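Local coordinates for protein telomeric DNA-binding factor trf1 (Schizosaccharomyces pombe, PDB 6K5S) that probably binds telomeric repeat DNA, its all-helical domain pairing with a second copy of the same protein, at residues 15-20 with 86-91; 22-27 with 44-49; 134-139 with 145-150; 194-197 with 201-204. One frame throughout, in Å; residues are numbered along the deposited sequence.

Contact 1: residues 15-20 with 86-91; sequences NLSNII and NLAIFL
Helices 10-24 and 76-94 come within 5.4 Å of each other at S17 CA and A88 CA, a very close approach for two helix backbones, and no hydrogen bond joins them here. The small size of both residues probably allows it. The methyl of A88 points at the opposite helix and rests on its backbone, with A88 CB 3.7 Å from S17 O and 3.9 Å from S17 CA. A88 CB also lies 4.0 Å from S17 CB, so the contact is methyl against main chain as much as methyl against side chain. The serine hydroxyl is spent elsewhere: OG lies beside its own backbone N and bonds back to the carbonyl of L13 one turn earlier, leaving the carbon part of S17 to meet A88.

In the all-helical telomere repeat binding factor (TRF) domain, this is a buried junction between two helices far apart in sequence. One turn on from S17, I20 stands over the same alanine. The CG2 branch of I20 is anti to the backbone N, which brings that methyl to 4.0 Å from A88 CB and an equal 4.0 Å from A88 O, while CG1 takes the place beside the N. F53 and M50 of helix 41-60 press on I20, and F53 reaches S17 too, so a third helix packs against the pair. L16 and I19, by contrast, meet L9 of the second subunit: the helix that receives A88 also lies at the dimer interface.

Contact 2: residues 22-27 with 44-49; sequences SILGKP and MAFTKV
The ring of F46 reaches from helix 41-60 to the last turn of helix 10-24, where its CD1, CE1 and CZ atoms overlap the branched ends of I23 and L24. This is an apolar joint of the all-helical TRF fold, between two helices separated in the chain by the short helix 28-36. The backbones stay well apart, with I23 CA and F46 CA 7.8 Å from each other, and the aromatic side chain does the bridging. CG of F46 stands anti to its backbone N (chi1 178°), which carries the ring outward from its helix into the other segment.

I23 meets the ring chiefly at CD1: the CG2 methyl of I23 lies 3.8 Å from F46 CD1, and the isoleucine CD1 is nearly as close to that same ring carbon. L24 takes the outer part. The leucine and phenylalanine side chains cross at about a right angle, and the I23 CG2 and L24 CD2 methyls come to the ring at a slant, so no stacked geometry is present. I34 and V35 of helix 28-36 and A97 also touch F46, so the ring is enclosed by several parts of the chain. Cutting F46 back to alanine is likely to open a gap beside I23 and L24 and leave their methyls without the surface they now rest on.

Beyond this joint, I23 also packs on L3 of the second subunit, while L24 extends to L91 and A92 of helix 76-94. Toward the far end of the ring, L24 CD2 sits 3.8 Å from F46 CZ, with L24 CG 3.9 Å from F46 CE1.

Contact 3: residues 134-139 with 145-150; sequences QAYISA and RPKGDI
Y136 and I150 carry most of this contact, which packs helix 122-141 of the all-helical TRF domain against the first turn of the next helix, 147-154, across a short connection. The tyrosine side chain crosses that of I150 at about a right angle and offers it a ring edge: I150 CG2, the branch anti to its backbone N, lies 3.6 Å from Y136 CD1.

Farther along the ring, K147 runs beside the tyrosine in the same direction. The CB of K147 lies in the ring plane and comes 3.2 Å from Y136 OH, so the aliphatic part of the lysine, not its charge, makes the contact. Both polar ends look to the chain farther on: the phenol hydroxyl bonds OE1 of Q199, and the lysine NZ bonds the backbone O of A194. With a phenylalanine in place of Y136, Q199 would probably lose its hydroxyl partner, and K147 CB the oxygen it rests against.

One turn after Y136, A139 turns its methyl to I150 as well. A139 CB lies 3.5 Å from I150 CD1 and 3.8 Å from I150 CG2, so it meets both ends of the forked side chain.

Contact 4: residues 194-197 with 201-204; sequences ANFS and ALNE
A201, the first residue of its segment to touch the other, places its methyl at the edge of the F196 ring, near the ring plane, with A201 CB 3.9 Å from F196 CE2. The backbone O of A201 accepts a weak bond from the N of E204.

L202 follows and takes a different side of the same ring. The CD2 methyl of L202 lies over one face, 3.8 Å from the centroid of the F196 ring and 23° off the ring normal, a CH-pi contact displaced to the rim, where L202 CD2 is 3.5 Å from F196 CG. The leucine CG comes in beside it, 3.7 Å from F196 CD2, while the two side chains slide past each other in opposite directions. On a residue with an extended backbone (psi 146°), a chi1 of -170° swings the F196 ring away from the residue's own N and across to A201 and L202.

The whole forms a tight link between helix 177-195 and helix 202-205 in the TRF domain, with only three residues between the segments. Within the link, F196 O accepts a bond from the side-chain NE2 of Q199. L202 then faces helix 122-141, packing on Y136 and I137, and N203 rests on I137 too.

With no hydrogen bond passing between the two segments, methyl and aromatic carbons account for the contact: between the segments it probably rests on shape and dispersion, F196 being gripped at an edge by A201 and on a face by L202, while the Q199 bond probably helps to fix the turn.

How the contacts relate
The four contacts form two pairs well apart in one helical domain, contact 1 lying across the chain's centre from contacts 3 and 4. Contacts 1 and 2 have centres 10 Å apart and share helix 10-24; contact 2 is nested inside the chain loop closed by contact 1. They touch directly, L91 packing on the L24 backbone and I20 on V49, and both reach the second subunit, so this pair combines helix packing with dimer contact. Contacts 3 and 4 follow in series and touch, with centres 11 Å apart, helices 122-141 and 147-154 meeting 177-195 and 202-205; neither meets another chain of the assembly. Contacts 1 and 3 have centres about 28 Å apart.

Contact 1: residues 15-20 with 86-91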
loop_
_atom_site.group_PDB
_atom_site.type_symbol
_atom_site.label_atom_id
_atom_site.label_comp_id
_atom_site.label_asym_id
_atom_site.label_seq_id
_atom_site.Cartn_x
_atom_site.Cartn_y
_atom_site.Cartn_z
ATOM N N ASN A 15 -7.064 -2.059 3.021
ATOM C CA ASN A 15 -7.410 -2.245 1.614
ATOM C C ASN A 15 -6.734 -3.496 1.041
ATOM O O ASN A 15 -7.374 -4.335 0.391
ATOM C CB ASN A 15 -6.998 -0.995 0.845
ATOM C CG ASN A 15 -7.348 -1.053 -0.625
ATOM O OD1 ASN A 15 -8.461 -1.424 -1.024
ATOM N ND2 ASN A 15 -6.419 -0.611 -1.440
ATOM N N LEU A 16 -5.445 -3.650 1.299
ATOM C CA LEU A 16 -4.730 -4.810 0.775
ATOM C C LEU A 16 -5.249 -6.093 1.397
ATOM O O LEU A 16 -5.332 -7.121 0.720
ATOM C CB LEU A 16 -3.216 -4.655 1.015
ATOM C CG LEU A 16 -2.542 -3.457 0.326
ATOM C CD1 LEU A 16 -1.064 -3.305 0.776
ATOM C CD2 LEU A 16 -2.614 -3.614 -1.171
ATOM N N SER A 17 -5.593 -6.057 2.692
ATOM C CA SER A 17 -6.112 -7.249 3.349
ATOM C C SER A 17 -7.433 -7.654 2.727
ATOM O O SER A 17 -7.669 -8.836 2.472
ATOM C CB SER A 17 -6.301 -6.991 4.850
ATOM O OG SER A 17 -5.069 -6.659 5.495
ATOM N N ASN A 18 -8.296 -6.672 2.476
ATOM C CA ASN A 18 -9.594 -6.935 1.859
ATOM C C ASN A 18 -9.428 -7.547 0.467
ATOM O O ASN A 18 -10.126 -8.502 0.110
ATOM C CB ASN A 18 -10.401 -5.635 1.791
ATOM C CG ASN A 18 -10.905 -5.148 3.179
ATOM O OD1 ASN A 18 -11.037 -5.917 4.130
ATOM N ND2 ASN A 18 -11.241 -3.869 3.257
ATOM N N ILE A 19 -8.514 -7.017 -0.332
ATOM C CA ILE A 19 -8.311 -7.570 -1.668
ATOM C C ILE A 19 -7.842 -9.022 -1.575
ATOM O O ILE A 19 -8.338 -9.907 -2.283
ATOM C CB ILE A 19 -7.328 -6.692 -2.460
ATOM C CG1 ILE A 19 -7.967 -5.324 -2.750
ATOM C CG2 ILE A 19 -6.882 -7.395 -3.722
ATOM C CD1 ILE A 19 -6.973 -4.263 -3.263
ATOM N N ILE A 20 -6.881 -9.290 -0.685
ATOM C CA ILE A 20 -6.373 -10.651 -0.542
ATOM C C ILE A 20 -7.488 -11.596 -0.093
ATOM O O ILE A 20 -7.643 -12.706 -0.625
ATOM C CB ILE A 20 -5.177 -10.651 0.433
ATOM C CG1 ILE A 20 -4.035 -9.849 -0.167
ATOM C CG2 ILE A 20 -4.764 -12.086 0.814
ATOM C CD1 ILE A 20 -2.965 -9.504 0.840
ATOM N N ASN A 86 -4.934 -10.163 9.904
ATOM C CA ASN A 86 -4.550 -11.484 10.375
ATOM C C ASN A 86 -5.276 -12.592 9.619
ATOM O O ASN A 86 -4.672 -13.625 9.308
ATOM C CB ASN A 86 -4.787 -11.581 11.889
ATOM C CG ASN A 86 -3.647 -10.922 12.686
ATOM O OD1 ASN A 86 -2.564 -10.688 12.142
ATOM N ND2 ASN A 86 -3.886 -10.623 13.962
ATOM N N LEU A 87 -6.559 -12.396 9.289
ATOM C CA LEU A 87 -7.251 -13.354 8.428
ATOM C C LEU A 87 -6.613 -13.442 7.049
ATOM O O LEU A 87 -6.454 -14.544 6.499
ATOM C CB LEU A 87 -8.733 -12.982 8.291
ATOM C CG LEU A 87 -9.488 -13.339 9.571
ATOM C CD1 LEU A 87 -10.680 -12.421 9.771
ATOM C CD2 LEU A 87 -9.899 -14.806 9.497
ATOM N N ALA A 88 -6.260 -12.295 6.462
ATOM C CA ALA A 88 -5.647 -12.318 5.139
ATOM C C ALA A 88 -4.306 -13.029 5.191
ATOM O O ALA A 88 -3.973 -13.812 4.288
ATOM C CB ALA A 88 -5.499 -10.892 4.598
ATOM N N ILE A 89 -3.531 -12.777 6.256
ATOM C CA ILE A 89 -2.243 -13.452 6.449
ATOM C C ILE A 89 -2.438 -14.959 6.540
ATOM O O ILE A 89 -1.684 -15.733 5.947
ATOM C CB ILE A 89 -1.537 -12.911 7.707
ATOM C CG1 ILE A 89 -1.001 -11.498 7.466
ATOM C CG2 ILE A 89 -0.349 -13.819 8.124
ATOM C CD1 ILE A 89 -0.594 -10.800 8.783
ATOM N N PHE A 90 -3.432 -15.399 7.321
ATOM C CA PHE A 90 -3.651 -16.831 7.504
ATOM C C PHE A 90 -4.036 -17.494 6.187
ATOM O O PHE A 90 -3.499 -18.557 5.835
ATOM C CB PHE A 90 -4.732 -17.062 8.554
ATOM C CG PHE A 90 -4.765 -18.462 9.094
ATOM C CD1 PHE A 90 -5.389 -19.478 8.379
ATOM C CD2 PHE A 90 -4.192 -18.762 10.329
ATOM C CE1 PHE A 90 -5.433 -20.771 8.877
ATOM C CE2 PHE A 90 -4.228 -20.062 10.825
ATOM C CZ PHE A 90 -4.856 -21.058 10.099
ATOM N N LEU A 91 -4.941 -16.860 5.435
ATOM C CA LEU A 91 -5.395 -17.427 4.172
ATOM C C LEU A 91 -4.279 -17.429 3.138
ATOM O O LEU A 91 -4.140 -18.390 2.367
ATOM C CB LEU A 91 -6.622 -16.654 3.677
ATOM C CG LEU A 91 -7.388 -17.211 2.479
ATOM C CD1 LEU A 91 -7.749 -18.683 2.709
ATOM C CD2 LEU A 91 -8.629 -16.376 2.240
#

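Contact 2: residues 22-27 with 44-49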
loop_
_atom_site.group_PDB
_atom_site.type_symbol
_atom_site.label_atom_id
_atom_site.label_comp_id
_atom_site.label_asym_id
_atom_site.label_seq_id
_atom_site.Cartn_x
_atom_site.Cartn_y
_atom_site.Cartn_z
ATOM N N SER A 22 -10.672 -11.370 -0.553
ATOM C CA SER A 22 -11.670 -11.586 -1.587
ATOM C C SER A 22 -11.097 -12.325 -2.790
ATOM O O SER A 22 -11.844 -13.013 -3.496
ATOM C CB SER A 22 -12.286 -10.252 -2.002
ATOM O OG SER A 22 -11.376 -9.493 -2.761
ATOM N N ILE A 23 -9.788 -12.229 -3.035
ATOM C CA ILE A 23 -9.195 -13.067 -4.072
ATOM C C ILE A 23 -9.088 -14.508 -3.588
ATOM O O ILE A 23 -9.585 -15.436 -4.242
ATOM C CB ILE A 23 -7.833 -12.514 -4.527
ATOM C CG1 ILE A 23 -8.009 -11.225 -5.318
ATOM C CG2 ILE A 23 -7.110 -13.546 -5.416
ATOM C CD1 ILE A 23 -6.683 -10.598 -5.758
ATOM N N LEU A 24 -8.462 -14.715 -2.425
ATOM C CA LEU A 24 -8.196 -16.056 -1.934
ATOM C C LEU A 24 -9.399 -16.705 -1.271
ATOM O O LEU A 24 -9.320 -17.883 -0.915
ATOM C CB LEU A 24 -7.041 -16.054 -0.955
ATOM C CG LEU A 24 -5.706 -15.561 -1.483
ATOM C CD1 LEU A 24 -4.774 -15.596 -0.341
ATOM C CD2 LEU A 24 -5.216 -16.462 -2.597
ATOM N N GLY A 25 -10.493 -15.982 -1.102
ATOM C CA GLY A 25 -11.714 -16.579 -0.614
ATOM C C GLY A 25 -12.643 -17.076 -1.693
ATOM O O GLY A 25 -13.749 -17.516 -1.384
ATOM N N LYS A 26 -12.231 -17.015 -2.963
ATOM C CA LYS A 26 -13.016 -17.533 -4.079
ATOM C C LYS A 26 -13.050 -19.057 -4.021
ATOM O O LYS A 26 -12.419 -19.647 -3.129
ATOM C CB LYS A 26 -12.424 -17.047 -5.401
ATOM C CG LYS A 26 -12.645 -15.573 -5.649
ATOM C CD LYS A 26 -11.833 -15.112 -6.839
ATOM C CE LYS A 26 -12.645 -14.196 -7.729
ATOM N NZ LYS A 26 -11.789 -13.709 -8.837
ATOM N N PRO A 27 -13.786 -19.732 -4.915
ATOM C CA PRO A 27 -13.698 -21.196 -4.982
ATOM C C PRO A 27 -12.247 -21.662 -5.050
ATOM O O PRO A 27 -11.410 -21.029 -5.699
ATOM C CB PRO A 27 -14.465 -21.533 -6.265
ATOM C CG PRO A 27 -15.488 -20.461 -6.373
ATOM C CD PRO A 27 -14.898 -19.215 -5.738
ATOM N N MET A 44 -0.994 -11.951 -12.109
ATOM C CA MET A 44 -0.082 -10.815 -12.074
ATOM C C MET A 44 -0.584 -9.738 -11.125
ATOM O O MET A 44 0.212 -9.089 -10.435
ATOM C CB MET A 44 0.076 -10.211 -13.479
ATOM C CG MET A 44 0.830 -11.056 -14.505
ATOM S SD MET A 44 0.779 -10.205 -16.121
ATOM C CE MET A 44 1.252 -8.567 -15.584
ATOM N N ALA A 45 -1.897 -9.496 -11.117
ATOM C CA ALA A 45 -2.463 -8.498 -10.215
ATOM C C ALA A 45 -2.342 -8.954 -8.767
ATOM O O ALA A 45 -2.049 -8.144 -7.877
ATOM C CB ALA A 45 -3.922 -8.233 -10.579
ATOM N N PHE A 46 -2.544 -10.249 -8.516
ATOM C CA PHE A 46 -2.355 -10.784 -7.170
ATOM C C PHE A 46 -0.903 -10.654 -6.724
ATOM O O PHE A 46 -0.638 -10.305 -5.567
ATOM C CB PHE A 46 -2.809 -12.245 -7.117
ATOM C CG PHE A 46 -2.612 -12.904 -5.778
ATOM C CD1 PHE A 46 -3.454 -12.620 -4.722
ATOM C CD2 PHE A 46 -1.570 -13.805 -5.574
ATOM C CE1 PHE A 46 -3.280 -13.233 -3.480
ATOM C CE2 PHE A 46 -1.390 -14.424 -4.323
ATOM C CZ PHE A 46 -2.250 -14.129 -3.282
ATOM N N THR A 47 0.054 -10.906 -7.630
ATOM C CA THR A 47 1.464 -10.800 -7.253
ATOM C C THR A 47 1.833 -9.384 -6.812
ATOM O O THR A 47 2.538 -9.215 -5.812
ATOM C CB THR A 47 2.370 -11.255 -8.391
ATOM O OG1 THR A 47 2.180 -12.657 -8.586
ATOM C CG2 THR A 47 3.832 -11.001 -8.033
ATOM N N LYS A 48 1.341 -8.358 -7.507
ATOM C CA LYS A 48 1.632 -6.983 -7.101
ATOM C C LYS A 48 0.962 -6.634 -5.769
ATOM O O LYS A 48 1.553 -5.947 -4.924
ATOM C CB LYS A 48 1.201 -6.011 -8.195
ATOM C CG LYS A 48 1.893 -6.271 -9.542
ATOM C CD LYS A 48 1.423 -5.270 -10.573
ATOM C CE LYS A 48 2.337 -5.243 -11.774
ATOM N NZ LYS A 48 2.256 -6.513 -12.524
ATOM N N VAL A 49 -0.283 -7.066 -5.584
ATOM C CA VAL A 49 -0.960 -6.881 -4.297
ATOM C C VAL A 49 -0.178 -7.567 -3.181
ATOM O O VAL A 49 0.045 -6.983 -2.111
ATOM C CB VAL A 49 -2.407 -7.397 -4.377
ATOM C CG1 VAL A 49 -3.014 -7.488 -2.993
ATOM C CG2 VAL A 49 -3.228 -6.454 -5.267
#

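Contact 3: residues 134-139 with 145-150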
loop_
_atom_site.group_PDB
_atom_site.type_symbol
_atom_site.label_atom_id
_atom_site.label_comp_id
_atom_site.label_asym_id
_atom_site.label_seq_id
_atom_site.Cartn_x
_atom_site.Cartn_y
_atom_site.Cartn_z
ATOM N N GLN A 134 -3.756 -31.254 9.664
ATOM C CA GLN A 134 -2.830 -30.941 8.577
ATOM C C GLN A 134 -1.441 -30.593 9.102
ATOM O O GLN A 134 -0.435 -30.940 8.469
ATOM C CB GLN A 134 -3.368 -29.796 7.706
ATOM C CG GLN A 134 -4.673 -30.140 6.934
ATOM C CD GLN A 134 -4.552 -31.424 6.103
ATOM O OE1 GLN A 134 -3.570 -31.612 5.385
ATOM N NE2 GLN A 134 -5.554 -32.292 6.193
ATOM N N ALA A 135 -1.350 -29.883 10.234
ATOM C CA ALA A 135 -0.021 -29.631 10.795
ATOM C C ALA A 135 0.679 -30.943 11.128
ATOM O O ALA A 135 1.883 -31.091 10.891
ATOM C CB ALA A 135 -0.112 -28.745 12.037
ATOM N N TYR A 136 -0.063 -31.899 11.698
ATOM C CA TYR A 136 0.509 -33.195 12.015
ATOM C C TYR A 136 0.996 -33.896 10.751
ATOM O O TYR A 136 2.123 -34.405 10.708
ATOM C CB TYR A 136 -0.522 -34.054 12.771
ATOM C CG TYR A 136 -0.105 -35.505 12.937
ATOM C CD1 TYR A 136 0.950 -35.850 13.790
ATOM C CD2 TYR A 136 -0.757 -36.532 12.240
ATOM C CE1 TYR A 136 1.349 -37.182 13.950
ATOM C CE2 TYR A 136 -0.362 -37.863 12.382
ATOM C CZ TYR A 136 0.691 -38.181 13.261
ATOM O OH TYR A 136 1.095 -39.488 13.434
ATOM N N ILE A 137 0.167 -33.904 9.704
ATOM C CA ILE A 137 0.510 -34.607 8.470
ATOM C C ILE A 137 1.723 -33.971 7.813
ATOM O O ILE A 137 2.634 -34.665 7.349
ATOM C CB ILE A 137 -0.704 -34.623 7.527
ATOM C CG1 ILE A 137 -1.762 -35.580 8.093
ATOM C CG2 ILE A 137 -0.265 -34.990 6.105
ATOM C CD1 ILE A 137 -3.152 -35.400 7.459
ATOM N N SER A 138 1.771 -32.645 7.784
ATOM C CA SER A 138 2.949 -31.976 7.229
ATOM C C SER A 138 4.191 -32.244 8.076
ATOM O O SER A 138 5.271 -32.517 7.537
ATOM C CB SER A 138 2.701 -30.469 7.114
ATOM O OG SER A 138 3.899 -29.802 6.712
ATOM N N ALA A 139 4.061 -32.165 9.401
ATOM C CA ALA A 139 5.230 -32.365 10.251
ATOM C C ALA A 139 5.781 -33.773 10.076
ATOM O O ALA A 139 7.003 -33.963 10.001
ATOM C CB ALA A 139 4.872 -32.089 11.703
ATOM N N ARG A 145 10.757 -35.706 13.692
ATOM C CA ARG A 145 10.467 -36.049 15.078
ATOM C C ARG A 145 9.419 -37.134 15.084
ATOM O O ARG A 145 8.674 -37.296 14.105
ATOM C CB ARG A 145 9.940 -34.845 15.880
ATOM C CG ARG A 145 10.325 -33.470 15.368
ATOM C CD ARG A 145 9.343 -32.432 15.890
ATOM N NE ARG A 145 9.171 -32.536 17.331
ATOM C CZ ARG A 145 8.221 -31.911 18.030
ATOM N NH1 ARG A 145 7.335 -31.125 17.428
ATOM N NH2 ARG A 145 8.161 -32.078 19.343
ATOM N N PRO A 146 9.301 -37.899 16.169
ATOM C CA PRO A 146 8.354 -39.010 16.186
ATOM C C PRO A 146 6.922 -38.516 16.306
ATOM O O PRO A 146 6.647 -37.422 16.809
ATOM C CB PRO A 146 8.762 -39.825 17.419
ATOM C CG PRO A 146 9.396 -38.857 18.305
ATOM C CD PRO A 146 10.092 -37.837 17.416
ATOM N N LYS A 147 6.003 -39.371 15.859
ATOM C CA LYS A 147 4.605 -38.968 15.787
ATOM C C LYS A 147 4.071 -38.613 17.163
ATOM O O LYS A 147 3.360 -37.614 17.315
ATOM C CB LYS A 147 3.758 -40.058 15.118
ATOM C CG LYS A 147 3.844 -41.458 15.717
ATOM C CD LYS A 147 2.832 -42.388 15.020
ATOM C CE LYS A 147 2.901 -43.824 15.532
ATOM N NZ LYS A 147 1.977 -44.072 16.678
ATOM N N GLY A 148 4.432 -39.396 18.182
ATOM C CA GLY A 148 3.989 -39.089 19.532
ATOM C C GLY A 148 4.315 -37.673 19.964
ATOM O O GLY A 148 3.466 -36.973 20.524
ATOM N N ASP A 149 5.547 -37.223 19.694
ATOM C CA ASP A 149 5.951 -35.869 20.075
ATOM C C ASP A 149 5.134 -34.818 19.331
ATOM O O ASP A 149 4.688 -33.813 19.912
ATOM C CB ASP A 149 7.444 -35.653 19.793
ATOM C CG ASP A 149 8.339 -36.537 20.629
ATOM O OD1 ASP A 149 7.814 -37.286 21.495
ATOM O OD2 ASP A 149 9.574 -36.482 20.407
ATOM N N ILE A 150 4.978 -35.008 18.026
ATOM C CA ILE A 150 4.188 -34.081 17.222
ATOM C C ILE A 150 2.772 -33.981 17.765
ATOM O O ILE A 150 2.221 -32.883 17.950
ATOM C CB ILE A 150 4.187 -34.533 15.751
ATOM C CG1 ILE A 150 5.626 -34.744 15.301
ATOM C CG2 ILE A 150 3.415 -33.539 14.908
ATOM C CD1 ILE A 150 5.810 -34.702 13.852
#

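Contact 4: residues 194-197 with 201-204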
loop_
_atom_site.group_PDB
_atom_site.type_symbol
_atom_site.label_atom_id
_atom_site.label_comp_id
_atom_site.label_asym_id
_atom_site.label_seq_id
_atom_site.Cartn_x
_atom_site.Cartn_y
_atom_site.Cartn_z
ATOM N N ALA A 194 -2.915 -41.240 15.995
ATOM C CA ALA A 194 -1.778 -41.985 16.524
ATOM C C ALA A 194 -1.859 -43.458 16.133
ATOM O O ALA A 194 -0.844 -44.069 15.783
ATOM C CB ALA A 194 -1.705 -41.829 18.042
ATOM N N ASN A 195 -3.056 -44.026 16.158
ATOM C CA ASN A 195 -3.289 -45.440 15.875
ATOM C C ASN A 195 -3.530 -45.748 14.401
ATOM O O ASN A 195 -3.731 -46.919 14.061
ATOM C CB ASN A 195 -4.488 -45.941 16.680
ATOM C CG ASN A 195 -4.286 -45.795 18.167
ATOM O OD1 ASN A 195 -5.183 -45.359 18.890
ATOM N ND2 ASN A 195 -3.101 -46.152 18.631
ATOM N N PHE A 196 -3.524 -44.747 13.521
ATOM C CA PHE A 196 -3.775 -45.020 12.112
ATOM C C PHE A 196 -2.588 -45.723 11.470
ATOM O O PHE A 196 -1.430 -45.468 11.801
ATOM C CB PHE A 196 -4.063 -43.746 11.323
ATOM C CG PHE A 196 -4.558 -44.016 9.924
ATOM C CD1 PHE A 196 -5.906 -44.213 9.685
ATOM C CD2 PHE A 196 -3.672 -44.108 8.861
ATOM C CE1 PHE A 196 -6.371 -44.468 8.410
ATOM C CE2 PHE A 196 -4.132 -44.366 7.586
ATOM C CZ PHE A 196 -5.481 -44.546 7.359
ATOM N N SER A 197 -2.889 -46.600 10.521
ATOM C CA SER A 197 -1.852 -47.320 9.826
ATOM C C SER A 197 -2.406 -47.638 8.447
ATOM O O SER A 197 -3.554 -48.097 8.355
ATOM C CB SER A 197 -1.460 -48.609 10.545
ATOM O OG SER A 197 -0.546 -49.362 9.768
ATOM N N ALA A 201 -0.578 -42.880 4.583
ATOM C CA ALA A 201 -1.873 -42.744 3.931
ATOM C C ALA A 201 -2.725 -41.625 4.510
ATOM O O ALA A 201 -3.820 -41.373 3.989
ATOM C CB ALA A 201 -2.660 -44.056 4.029
ATOM N N LEU A 202 -2.275 -40.961 5.577
ATOM C CA LEU A 202 -3.168 -40.029 6.260
ATOM C C LEU A 202 -3.566 -38.864 5.357
ATOM O O LEU A 202 -4.684 -38.353 5.460
ATOM C CB LEU A 202 -2.524 -39.535 7.556
ATOM C CG LEU A 202 -2.820 -40.481 8.733
ATOM C CD1 LEU A 202 -2.056 -40.074 9.992
ATOM C CD2 LEU A 202 -4.316 -40.600 9.021
ATOM N N ASN A 203 -2.699 -38.461 4.436
ATOM C CA ASN A 203 -3.069 -37.339 3.585
ATOM C C ASN A 203 -4.129 -37.712 2.556
ATOM O O ASN A 203 -4.810 -36.824 2.040
ATOM C CB ASN A 203 -1.842 -36.784 2.886
ATOM C CG ASN A 203 -1.149 -37.816 2.042
ATOM O OD1 ASN A 203 -1.714 -38.865 1.725
ATOM N ND2 ASN A 203 0.091 -37.531 1.675
ATOM N N GLU A 204 -4.268 -38.995 2.212
ATOM C CA GLU A 204 -5.415 -39.381 1.403
ATOM C C GLU A 204 -6.680 -39.377 2.247
ATOM O O GLU A 204 -7.750 -38.979 1.776
ATOM C CB GLU A 204 -5.175 -40.749 0.762
ATOM C CG GLU A 204 -4.005 -40.760 -0.220
ATOM C CD GLU A 204 -3.960 -42.018 -1.070
ATOM O OE1 GLU A 204 -2.846 -42.510 -1.372
ATOM O OE2 GLU A 204 -5.045 -42.527 -1.425
#